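Side-chain contact in hydrogenase maturation factor (Thermoanaerobacter tengcongensis, PDB 3VTH), which probably transfers a carbamoyl group from carbamoyl phosphate to the C-terminal cysteine of HypE, using ATP, in the maturation of [NiFe]-hydrogenases: residues E261-Y265 against C266-P270. Numbering follows the deposited sequence.
Sequences EVKKY and CIVSP
Val262 extends CG1 opposite its own backbone N (chi1 -178°), while Val268 points CG1 away from its backbone N (chi1 -174°), which leaves CG2 beside that N; Val262 CG1 and Val268 CG2 meet at 3.8 Å, with the side chains crossing at about a right angle. The same Val262 CG1 lies 4.1 Å from Cys266 CB, so one methyl packs against both Cys266 and Val268. Lys263 adds its aliphatic portion: its chain, bent from chi2 onward, crosses Val268 at about a right angle, with Lys263 CD 3.9 Å from Val268 CB, while its ammonium forms a weak, long ion pair with Glu273. Cys266 N donates to Val262 O at 2.9 Å, but the 122° angle at hydrogen marks the bond as weak, and the same oxygen also accepts from Tyr265 N. A CA-H...O contact joins Lys263 CA to Cys266 O at 3.5 Å. Beyond Val268, Ser269 is the N-cap of helix 270-277. The contact lies where the chain passes from helix 259-265 to helix 270-277 in the YrdC-like region: Val262, Cys266 and Val268 all touch Leu286 of strand 283-287, Val262 and Cys266 reach Val306 of strand 303-307, and Val268 meets Leu276 of helix 270-277.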
loop_
_atom_site.group_PDB
_atom_site.type_symbol
_atom_site.label_atom_id
_atom_site.label_comp_id
_atom_site.label_asym_id
_atom_site.label_seq_id
_atom_site.Cartn_x
_atom_site.Cartn_y
_atom_site.Cartn_z
ATOM N N GLU A 261 -8.763 -22.792 -4.489
ATOM C CA GLU A 261 -9.404 -22.608 -3.194
ATOM C C GLU A 261 -10.107 -21.239 -3.114
ATOM O O GLU A 261 -11.246 -21.153 -2.673
ATOM C CB GLU A 261 -8.409 -22.799 -2.038
ATOM C CG GLU A 261 -9.067 -22.651 -0.668
ATOM C CD GLU A 261 -8.288 -23.247 0.492
ATOM O OE1 GLU A 261 -7.133 -22.842 0.758
ATOM O OE2 GLU A 261 -8.863 -24.122 1.169
ATOM N N VAL A 262 -9.436 -20.184 -3.565
ATOM C CA VAL A 262 -10.016 -18.838 -3.520
ATOM C C VAL A 262 -11.352 -18.783 -4.270
ATOM O O VAL A 262 -12.314 -18.186 -3.783
ATOM C CB VAL A 262 -9.033 -17.767 -4.061
ATOM C CG1 VAL A 262 -9.640 -16.365 -3.966
ATOM C CG2 VAL A 262 -7.735 -17.805 -3.288
ATOM N N LYS A 263 -11.411 -19.440 -5.431
ATOM C CA LYS A 263 -12.608 -19.435 -6.290
ATOM C C LYS A 263 -13.825 -20.098 -5.640
ATOM O O LYS A 263 -14.952 -19.918 -6.123
ATOM C CB LYS A 263 -12.327 -20.129 -7.629
ATOM C CG LYS A 263 -11.275 -19.462 -8.505
ATOM C CD LYS A 263 -11.908 -18.712 -9.636
ATOM C CE LYS A 263 -11.334 -19.161 -10.977
ATOM N NZ LYS A 263 -9.882 -18.844 -11.123
ATOM N N LYS A 264 -13.600 -20.863 -4.569
ATOM C CA LYS A 264 -14.705 -21.471 -3.814
ATOM C C LYS A 264 -15.448 -20.421 -3.002
ATOM O O LYS A 264 -16.629 -20.590 -2.689
ATOM C CB LYS A 264 -14.205 -22.565 -2.859
ATOM C CG LYS A 264 -13.993 -23.917 -3.504
ATOM C CD LYS A 264 -13.213 -24.859 -2.589
ATOM C CE LYS A 264 -12.922 -26.175 -3.302
ATOM N NZ LYS A 264 -12.128 -27.128 -2.455
ATOM N N TYR A 265 -14.737 -19.353 -2.652
ATOM C CA TYR A 265 -15.254 -18.329 -1.757
ATOM C C TYR A 265 -15.464 -16.980 -2.423
ATOM O O TYR A 265 -16.151 -16.109 -1.869
ATOM C CB TYR A 265 -14.303 -18.135 -0.579
ATOM C CG TYR A 265 -14.064 -19.372 0.239
ATOM C CD1 TYR A 265 -14.934 -19.732 1.266
ATOM C CD2 TYR A 265 -12.956 -20.181 -0.003
ATOM C CE1 TYR A 265 -14.715 -20.884 2.025
ATOM C CE2 TYR A 265 -12.721 -21.342 0.755
ATOM C CZ TYR A 265 -13.607 -21.675 1.761
ATOM O OH TYR A 265 -13.372 -22.790 2.517
ATOM N N CYS A 266 -14.862 -16.790 -3.594
ATOM C CA CYS A 266 -14.779 -15.466 -4.197
ATOM C C CYS A 266 -14.915 -15.507 -5.694
ATOM O O CYS A 266 -14.620 -16.513 -6.333
ATOM C CB CYS A 266 -13.426 -14.821 -3.874
ATOM S SG CYS A 266 -13.110 -14.609 -2.115
ATOM N N ILE A 267 -15.365 -14.382 -6.241
ATOM C CA ILE A 267 -15.275 -14.092 -7.664
ATOM C C ILE A 267 -13.839 -13.653 -7.923
ATOM O O ILE A 267 -13.315 -12.800 -7.208
ATOM C CB ILE A 267 -16.278 -12.966 -8.061
ATOM C CG1 ILE A 267 -17.723 -13.472 -7.894
ATOM C CG2 ILE A 267 -15.994 -12.450 -9.488
ATOM C CD1 ILE A 267 -18.827 -12.396 -8.026
ATOM N N VAL A 268 -13.197 -14.250 -8.922
ATOM C CA VAL A 268 -11.808 -13.918 -9.256
ATOM C C VAL A 268 -11.689 -13.716 -10.767
ATOM O O VAL A 268 -11.730 -14.680 -11.525
ATOM C CB VAL A 268 -10.820 -15.035 -8.804
ATOM C CG1 VAL A 268 -9.353 -14.611 -9.031
ATOM C CG2 VAL A 268 -11.036 -15.410 -7.346
ATOM N N SER A 269 -11.571 -12.464 -11.196
ATOM C CA SER A 269 -11.348 -12.137 -12.609
ATOM C C SER A 269 -9.927 -12.509 -13.044
ATOM O O SER A 269 -9.060 -12.740 -12.196
ATOM C CB SER A 269 -11.553 -10.636 -12.823
ATOM O OG SER A 269 -10.503 -9.915 -12.186
ATOM N N PRO A 270 -9.665 -12.533 -14.367
ATOM C CA PRO A 270 -8.271 -12.779 -14.751
ATOM C C PRO A 270 -7.280 -11.732 -14.210
ATOM O O PRO A 270 -6.155 -12.088 -13.876
ATOM C CB PRO A 270 -8.317 -12.770 -16.287
ATOM C CG PRO A 270 -9.728 -13.228 -16.606
ATOM C CD PRO A 270 -10.579 -12.583 -15.530
#